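Local coordinates for protein isocitrate dehydrogenase [NAD] subunit 1, mitochondrial (Saccharomyces cerevisiae, PDB 3BLX) that forms, with subunit 2, the allosteric mitochondrial octamer that oxidatively decarboxylates isocitrate to 2-oxoglutarate with NAD(+) in the citric acid cycle, and also binds RNA, at residues E[156-159]-E[160-163]; E[216-219]-E[220-223]; E[271-274]-E[275-278]; E[324-327]-E[328-331]. All blocks are in the same frame, centred on the assembly; numbering follows the deposited sequence.

Contact 1. Residues E[156-159]-E[160-163]; sequences RPKT and ERIA
Glu-160 reaches back one helical turn to Arg-156. Its OE2 lies 3.4 Å from Arg-156 NE, at the edge of the guanidinium and in its plane. This is a salt bridge with a weak hydrogen bond. The carboxylate is turned 71° from the guanidinium, so the two groups are far from a flat, paired fit. Glu-160 CG stands anti to its own carbonyl carbon (chi1 -77°), and the extended chain beyond it runs toward Arg-156. The backbone joins the same pair, with Glu-160 N 2.8 Å from Arg-156 O. These are i to i+4 contacts in the first turns of helix 156-172, which follows strand 147-155. Lys-158 and Arg-161 lie side by side and point the same way. Arg-161 NH2 approaches Lys-158 CG at 3.5 Å, so the lysine is met by its aliphatic part. Arg-161 NH1 forms a salt bridge with Asp-102, and Tyr-104 adds a cation-pi contact. Thr-159 is buried. Its carbonyl O accepts from Ala-163 N at 3.1 Å and also touches Ile-162 CG2, while its side chain packs on Ile-197 of helix 190-205.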
loop_
_atom_site.group_PDB
_atom_site.type_symbol
_atom_site.label_atom_id
_atom_site.label_comp_id
_atom_site.label_asym_id
_atom_site.label_seq_id
_atom_site.Cartn_x
_atom_site.Cartn_y
_atom_site.Cartn_z
ATOM N N ARG E 156 11.525 5.800 18.786
ATOM C CA ARG E 156 11.170 4.600 19.517
ATOM C C ARG E 156 10.940 3.380 18.606
ATOM O O ARG E 156 11.356 2.266 18.930
ATOM C CB ARG E 156 9.998 4.860 20.498
ATOM C CG ARG E 156 8.644 4.330 20.086
ATOM C CD ARG E 156 7.608 4.493 21.214
ATOM N NE ARG E 156 8.018 3.838 22.459
ATOM C CZ ARG E 156 8.401 4.489 23.563
ATOM N NH1 ARG E 156 8.410 5.841 23.601
ATOM N NH2 ARG E 156 8.772 3.788 24.642
ATOM N N PRO E 157 10.308 3.573 17.444
ATOM C CA PRO E 157 10.158 2.381 16.593
ATOM C C PRO E 157 11.504 1.813 16.135
ATOM O O PRO E 157 11.676 0.594 16.156
ATOM C CB PRO E 157 9.362 2.895 15.381
ATOM C CG PRO E 157 8.727 4.175 15.852
ATOM C CD PRO E 157 9.686 4.768 16.843
ATOM N N LYS E 158 12.442 2.665 15.731
ATOM C CA LYS E 158 13.752 2.148 15.357
ATOM C C LYS E 158 14.427 1.478 16.551
ATOM O O LYS E 158 15.060 0.431 16.398
ATOM C CB LYS E 158 14.656 3.220 14.750
ATOM C CG LYS E 158 14.687 3.224 13.245
ATOM C CD LYS E 158 13.583 4.063 12.635
ATOM C CE LYS E 158 13.832 4.289 11.139
ATOM N NZ LYS E 158 15.079 5.081 10.874
ATOM N N THR E 159 14.286 2.038 17.750
ATOM C CA THR E 159 14.969 1.394 18.871
ATOM C C THR E 159 14.283 0.130 19.387
ATOM O O THR E 159 14.923 -0.748 19.959
ATOM C CB THR E 159 15.488 2.377 19.984
ATOM O OG1 THR E 159 15.058 1.932 21.266
ATOM C CG2 THR E 159 15.007 3.726 19.764
ATOM N N GLU E 160 12.987 0.023 19.148
ATOM C CA GLU E 160 12.272 -1.215 19.443
ATOM C C GLU E 160 12.734 -2.374 18.549
ATOM O O GLU E 160 12.985 -3.477 19.047
ATOM C CB GLU E 160 10.764 -1.004 19.332
ATOM C CG GLU E 160 10.150 -0.274 20.550
ATOM C CD GLU E 160 8.625 -0.073 20.421
ATOM O OE1 GLU E 160 8.019 -0.622 19.462
ATOM O OE2 GLU E 160 8.040 0.640 21.274
ATOM N N ARG E 161 12.835 -2.127 17.240
ATOM C CA ARG E 161 13.379 -3.115 16.303
ATOM C C ARG E 161 14.727 -3.636 16.776
ATOM O O ARG E 161 14.964 -4.857 16.816
ATOM C CB ARG E 161 13.636 -2.499 14.943
ATOM C CG ARG E 161 12.660 -2.814 13.934
ATOM C CD ARG E 161 13.230 -2.567 12.536
ATOM N NE ARG E 161 13.957 -1.304 12.363
ATOM C CZ ARG E 161 14.019 -0.680 11.189
ATOM N NH1 ARG E 161 13.357 -1.192 10.167
ATOM N NH2 ARG E 161 14.692 0.452 11.038
ATOM N N ILE E 162 15.631 -2.708 17.100
ATOM C CA ILE E 162 16.988 -3.135 17.371
ATOM C C ILE E 162 17.013 -3.919 18.685
ATOM O O ILE E 162 17.756 -4.881 18.832
ATOM C CB ILE E 162 18.030 -1.985 17.301
ATOM C CG1 ILE E 162 19.404 -2.580 17.009
ATOM C CG2 ILE E 162 18.069 -1.176 18.583
ATOM C CD1 ILE E 162 19.407 -3.460 15.768
ATOM N N ALA E 163 16.152 -3.547 19.617
ATOM C CA ALA E 163 16.009 -4.308 20.859
ATOM C C ALA E 163 15.531 -5.733 20.584
ATOM O O ALA E 163 16.086 -6.695 21.111
ATOM C CB ALA E 163 15.040 -3.633 21.780
#

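Contact 2. Residues E[216-219]-E[220-223]; sequences VDNA and SMQA
The carbonyl O of Val-216 is gripped by two donors of Ser-220. Ser-220 N reaches it at 2.9 Å in the usual helical bond. Ser-220 OG reaches it at 3.3 Å from the opposite face of the carbonyl plane. The hydroxyl can do this because OG stands anti to the carbonyl carbon of Ser-220 (chi1 -69°), which folds it back along the helix. The buried hydroxyl thus spends its proton on the backbone one turn earlier. An alanine here would remove OG and would probably leave Val-216 O with the Ser-220 N-H as its remaining partner in this turn. The next bonds follow the same i to i+4 pattern of an alpha helix. Met-221 N bonds Asp-217 O at 3.2 Å, nearly straight at 171°. Gln-222 N bonds Asn-218 O at 2.8 Å. On the partly exposed side the Asn-218 amide lies alongside the Gln-222 side chain, and the two amide planes are 56° apart. Met-221 bends at its last torsion, and its CE comes 3.6 Å from Asn-218 ND2. Asp-217 OD2 and Lys-183 NZ form a long, weak ion pair; Lys-183 is probably critical for catalysis, as in related enzymes. Helix 216-225 starts directly after strand 210-215. Val-216, Ser-220 and Ala-223 face helix 237-251 of the same chain, at Tyr-239, Ile-242 and Ile-246. Val-216 and Ser-220 also pack on Ile-249 of a subunit 2 chain, so the helix lies at a junction between subunits.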
loop_
_atom_site.group_PDB
_atom_site.type_symbol
_atom_site.label_atom_id
_atom_site.label_comp_id
_atom_site.label_asym_id
_atom_site.label_seq_id
_atom_site.Cartn_x
_atom_site.Cartn_y
_atom_site.Cartn_z
ATOM N N VAL E 216 28.507 4.485 28.156
ATOM C CA VAL E 216 29.442 4.081 27.105
ATOM C C VAL E 216 30.925 4.295 27.457
ATOM O O VAL E 216 31.769 3.443 27.145
ATOM C CB VAL E 216 29.104 4.759 25.762
ATOM C CG1 VAL E 216 29.189 6.276 25.905
ATOM C CG2 VAL E 216 30.021 4.259 24.664
ATOM N N ASP E 217 31.240 5.417 28.106
ATOM C CA ASP E 217 32.624 5.653 28.544
ATOM C C ASP E 217 33.122 4.580 29.527
ATOM O O ASP E 217 34.247 4.080 29.384
ATOM C CB ASP E 217 32.829 7.074 29.098
ATOM C CG ASP E 217 31.702 7.522 30.032
ATOM O OD1 ASP E 217 31.130 6.671 30.754
ATOM O OD2 ASP E 217 31.398 8.740 30.048
ATOM N N ASN E 218 32.271 4.218 30.494
ATOM C CA ASN E 218 32.569 3.125 31.406
ATOM C C ASN E 218 32.704 1.794 30.652
ATOM O O ASN E 218 33.548 0.965 30.982
ATOM C CB ASN E 218 31.519 3.041 32.531
ATOM C CG ASN E 218 31.864 1.986 33.583
ATOM O OD1 ASN E 218 31.024 1.141 33.932
ATOM N ND2 ASN E 218 33.106 2.018 34.085
ATOM N N ALA E 219 31.889 1.600 29.622
ATOM C CA ALA E 219 31.929 0.351 28.852
ATOM C C ALA E 219 33.248 0.211 28.076
ATOM O O ALA E 219 33.794 -0.892 27.935
ATOM C CB ALA E 219 30.740 0.266 27.904
ATOM N N SER E 220 33.746 1.334 27.571
ATOM C CA SER E 220 35.041 1.364 26.915
ATOM C C SER E 220 36.138 0.893 27.868
ATOM O O SER E 220 36.911 -0.006 27.531
ATOM C CB SER E 220 35.353 2.779 26.445
ATOM O OG SER E 220 34.491 3.144 25.383
ATOM N N MET E 221 36.205 1.512 29.043
ATOM C CA MET E 221 37.179 1.153 30.062
ATOM C C MET E 221 37.025 -0.321 30.428
ATOM O O MET E 221 37.993 -1.087 30.439
ATOM C CB MET E 221 36.969 2.028 31.299
ATOM C CG MET E 221 38.078 1.948 32.326
ATOM S SD MET E 221 37.618 2.857 33.797
ATOM C CE MET E 221 36.602 1.614 34.649
ATOM N N GLN E 222 35.798 -0.714 30.705
ATOM C CA GLN E 222 35.503 -2.082 31.099
ATOM C C GLN E 222 35.860 -3.097 29.993
ATOM O O GLN E 222 36.218 -4.238 30.267
ATOM C CB GLN E 222 34.019 -2.181 31.461
ATOM C CG GLN E 222 33.727 -2.943 32.725
ATOM C CD GLN E 222 34.364 -2.314 33.935
ATOM O OE1 GLN E 222 34.973 -3.005 34.753
ATOM N NE2 GLN E 222 34.238 -0.993 34.058
ATOM N N ALA E 223 35.750 -2.684 28.737
ATOM C CA ALA E 223 35.990 -3.612 27.633
ATOM C C ALA E 223 37.474 -3.948 27.414
ATOM O O ALA E 223 37.811 -5.066 26.991
ATOM C CB ALA E 223 35.373 -3.085 26.326
#

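Contact 3. Residues E[271-274]-E[275-278]; sequences PGSR and HVGL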
loop_
_atom_site.group_PDB
_atom_site.type_symbol
_atom_site.label_atom_id
_atom_site.label_comp_id
_atom_site.label_asym_id
_atom_site.label_seq_id
_atom_site.Cartn_x
_atom_site.Cartn_y
_atom_site.Cartn_z
ATOM N N PRO E 271 32.847 -8.757 6.700
ATOM C CA PRO E 271 33.715 -8.636 7.879
ATOM C C PRO E 271 33.267 -7.511 8.831
ATOM O O PRO E 271 33.007 -6.372 8.416
ATOM C CB PRO E 271 35.078 -8.315 7.273
ATOM C CG PRO E 271 35.032 -8.873 5.903
ATOM C CD PRO E 271 33.606 -8.691 5.442
ATOM N N GLY E 272 33.200 -7.849 10.114
ATOM C CA GLY E 272 32.564 -7.014 11.088
ATOM C C GLY E 272 33.291 -5.740 11.462
ATOM O O GLY E 272 32.713 -4.880 12.141
ATOM N N SER E 273 34.548 -5.607 11.050
ATOM C CA SER E 273 35.330 -4.437 11.419
ATOM C C SER E 273 35.677 -3.572 10.231
ATOM O O SER E 273 36.304 -2.529 10.382
ATOM C CB SER E 273 36.600 -4.838 12.167
ATOM O OG SER E 273 36.383 -4.755 13.560
ATOM N N ARG E 274 35.268 -4.004 9.046
ATOM C CA ARG E 274 35.588 -3.281 7.824
ATOM C C ARG E 274 37.099 -3.209 7.576
ATOM O O ARG E 274 37.572 -2.317 6.879
ATOM C CB ARG E 274 34.961 -1.885 7.859
ATOM C CG ARG E 274 33.541 -1.831 7.309
ATOM C CD ARG E 274 32.492 -2.398 8.255
ATOM N NE ARG E 274 31.156 -2.382 7.648
ATOM C CZ ARG E 274 30.310 -1.352 7.703
ATOM N NH1 ARG E 274 30.661 -0.243 8.348
ATOM N NH2 ARG E 274 29.112 -1.429 7.114
ATOM N N HIS E 275 37.840 -4.164 8.147
ATOM C CA HIS E 275 39.300 -4.261 8.003
ATOM C C HIS E 275 39.992 -2.931 8.280
ATOM O O HIS E 275 40.982 -2.565 7.639
ATOM C CB HIS E 275 39.682 -4.785 6.618
ATOM C CG HIS E 275 39.635 -6.280 6.496
ATOM N ND1 HIS E 275 40.706 -7.026 6.041
ATOM C CD2 HIS E 275 38.645 -7.169 6.760
ATOM C CE1 HIS E 275 40.376 -8.308 6.032
ATOM N NE2 HIS E 275 39.131 -8.422 6.459
ATOM N N VAL E 276 39.415 -2.216 9.232
ATOM C CA VAL E 276 39.926 -0.945 9.704
ATOM C C VAL E 276 41.462 -0.908 9.674
ATOM O O VAL E 276 42.063 -0.350 8.742
ATOM C CB VAL E 276 39.369 -0.639 11.130
ATOM C CG1 VAL E 276 38.057 0.200 11.061
ATOM C CG2 VAL E 276 39.159 -1.948 11.916
ATOM N N GLY E 277 42.089 -1.519 10.679
ATOM C CA GLY E 277 43.540 -1.520 10.783
ATOM C C GLY E 277 44.201 -2.650 10.009
ATOM O O GLY E 277 45.354 -3.020 10.296
ATOM N N LEU E 278 43.460 -3.212 9.048
ATOM C CA LEU E 278 44.023 -4.161 8.089
ATOM C C LEU E 278 44.705 -3.406 6.963
ATOM O O LEU E 278 44.217 -3.371 5.824
ATOM C CB LEU E 278 42.977 -5.143 7.553
ATOM C CG LEU E 278 43.147 -6.575 8.078
ATOM C CD1 LEU E 278 43.869 -7.461 7.058
ATOM C CD2 LEU E 278 43.858 -6.624 9.457
#
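His-275 sets the edge of its ring against the ring of Pro-271. CD2 of His-275 lies 3.8 Å from Pro-271 CB, which sits in the plane of the imidazole, and Pro-271 CG is 4.1 Å from the same CD2. The ring gets there because CG of His-275 stands beside its own backbone N, anti to the carbonyl carbon (chi1 -83°). An alanine here would take the ring away and would probably open a gap beside Pro-271 and leave Leu-80 of strand 75-80 and Ala-290 of helix 289-302 without this neighbour. Pro-271 to Arg-274 form a type I beta turn, closed by a weak bond from Arg-274 N to Pro-271 O. Arg-274 and His-275 then both take left-handed helical backbone angles. The loop falls between strand 267-269 and helix 289-302, the region that holds the dinucleotide in relatives of the isocitrate and isopropylmalate dehydrogenase family. It may serve a nucleotide here too. Val-276 N returns to Ser-273 O at 3.3 Å, also weakly, and Val-276 CG2 comes 3.9 Å from Ser-273 CB. Arg-274 has its polar partner outside the turn: NE forms a salt bridge with Glu-270. The side chains of Arg-274 and Arg-129, a probable substrate-binding residue, are about 4 Å apart.

Contact 4. Residues E[324-327]-E[328-331]; sequences HTTR and DIGG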
loop_
_atom_site.group_PDB
_atom_site.type_symbol
_atom_site.label_atom_id
_atom_site.label_comp_id
_atom_site.label_asym_id
_atom_site.label_seq_id
_atom_site.Cartn_x
_atom_site.Cartn_y
_atom_site.Cartn_z
ATOM N N HIS E 324 51.294 -22.089 7.906
ATOM C CA HIS E 324 50.433 -21.583 6.825
ATOM C C HIS E 324 49.547 -20.393 7.206
ATOM O O HIS E 324 48.789 -19.882 6.383
ATOM C CB HIS E 324 49.566 -22.699 6.267
ATOM C CG HIS E 324 50.342 -23.770 5.588
ATOM N ND1 HIS E 324 50.578 -24.993 6.172
ATOM C CD2 HIS E 324 50.942 -23.803 4.374
ATOM C CE1 HIS E 324 51.281 -25.740 5.341
ATOM N NE2 HIS E 324 51.517 -25.041 4.245
ATOM N N THR E 325 49.647 -19.968 8.455
ATOM C CA THR E 325 48.998 -18.771 8.950
ATOM C C THR E 325 49.504 -17.524 8.209
ATOM O O THR E 325 50.646 -17.469 7.754
ATOM C CB THR E 325 49.254 -18.697 10.459
ATOM O OG1 THR E 325 48.133 -19.255 11.144
ATOM C CG2 THR E 325 49.500 -17.282 10.941
ATOM N N THR E 326 48.637 -16.531 8.065
ATOM C CA THR E 326 48.959 -15.309 7.332
ATOM C C THR E 326 49.792 -14.328 8.201
ATOM O O THR E 326 49.909 -14.507 9.418
ATOM C CB THR E 326 47.644 -14.692 6.759
ATOM O OG1 THR E 326 47.932 -13.828 5.656
ATOM C CG2 THR E 326 46.887 -13.953 7.816
ATOM N N ARG E 327 50.388 -13.301 7.603
ATOM C CA ARG E 327 51.391 -12.511 8.350
ATOM C C ARG E 327 50.915 -11.681 9.548
ATOM O O ARG E 327 51.710 -11.343 10.425
ATOM C CB ARG E 327 52.266 -11.651 7.416
ATOM C CG ARG E 327 51.697 -10.300 7.072
ATOM C CD ARG E 327 52.626 -9.551 6.118
ATOM N NE ARG E 327 52.063 -8.269 5.683
ATOM C CZ ARG E 327 52.618 -7.467 4.773
ATOM N NH1 ARG E 327 53.762 -7.809 4.187
ATOM N NH2 ARG E 327 52.028 -6.319 4.445
ATOM N N ASP E 328 49.628 -11.367 9.601
ATOM C CA ASP E 328 49.100 -10.495 10.649
ATOM C C ASP E 328 48.824 -11.217 11.961
ATOM O O ASP E 328 48.667 -10.569 13.003
ATOM C CB ASP E 328 47.830 -9.796 10.172
ATOM C CG ASP E 328 46.944 -10.709 9.326
ATOM O OD1 ASP E 328 45.945 -11.241 9.881
ATOM O OD2 ASP E 328 47.256 -10.888 8.113
ATOM N N ILE E 329 48.739 -12.542 11.910
ATOM C CA ILE E 329 48.643 -13.329 13.141
ATOM C C ILE E 329 49.921 -14.120 13.391
ATOM O O ILE E 329 49.896 -15.157 14.041
ATOM C CB ILE E 329 47.418 -14.250 13.159
ATOM C CG1 ILE E 329 47.324 -15.037 11.856
ATOM C CG2 ILE E 329 46.159 -13.446 13.372
ATOM C CD1 ILE E 329 46.214 -16.076 11.877
ATOM N N GLY E 330 51.031 -13.616 12.858
ATOM C CA GLY E 330 52.345 -14.140 13.184
ATOM C C GLY E 330 52.923 -15.182 12.241
ATOM O O GLY E 330 54.010 -15.711 12.466
ATOM N N GLY E 331 52.195 -15.494 11.183
ATOM C CA GLY E 331 52.690 -16.426 10.185
ATOM C C GLY E 331 53.448 -15.680 9.109
ATOM O O GLY E 331 53.831 -14.528 9.308
#
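Thr-326 O takes the main bond of this turn, from Gly-331 N at 3.1 Å. The donor stands well above the carbonyl plane, and the N-H...O angle is 139°. Ile-329 N adds a weak bond to the same oxygen at 3.4 Å. Gly-330 N bonds weakly to Arg-327 O, also at 3.4 Å. The 6-to-1 bond from Gly-331 and the 5-to-2 bond from Gly-330 make a Schellman motif, wrapped round a short 3-10 turn. Gly-330 takes the left-handed backbone angles usual at its C' position (phi 95°). Gly-331 gives a CA-H...O contact from its CA to Thr-325 O at 3.3 Å, and its own O receives one from Arg-327 CA. Thr-325 and Ser-333 are joined through their backbones by hydrogen bonding, and Ser-333 OG makes a weak bond to Thr-325 O. The Asp-328 carboxylate lies near Thr-326 CG2, and its OD1 accepts a hydrogen bond from Asn-287 ND2. That partner belongs to the loop before helix 289-302, so the carboxylate fastens the turn to a separate part of the chain. Thr-325 CG2 packs on CG1 and CD1 of Ile-329. The hold thus comes largely from three backbone bonds, one sound and two weak, with glycine at both closing positions and side chains adding apolar contact and the tie to Asn-287.

All four contacts are local and follow in series along the chain. None encloses or crosses another. Contact 1 lies in the first turns of helix 156-172, just after strand 147-155. Contact 2 lies in helix 216-225, just after strand 210-215, with its centre about 23 Å from that of contact 1. Contact 3 is a run of tight turns in the loop between strand 267-269 and helix 289-302. It shares with contact 1 the neighbourhood of Arg-98 and Arg-129. Contact 4 closes a turn between helices 306-320 and 335-347. Contacts 3 and 4 come within about 5 Å at their nearest atoms, while contacts 1 and 4 lie on opposite sides of the chain's centre.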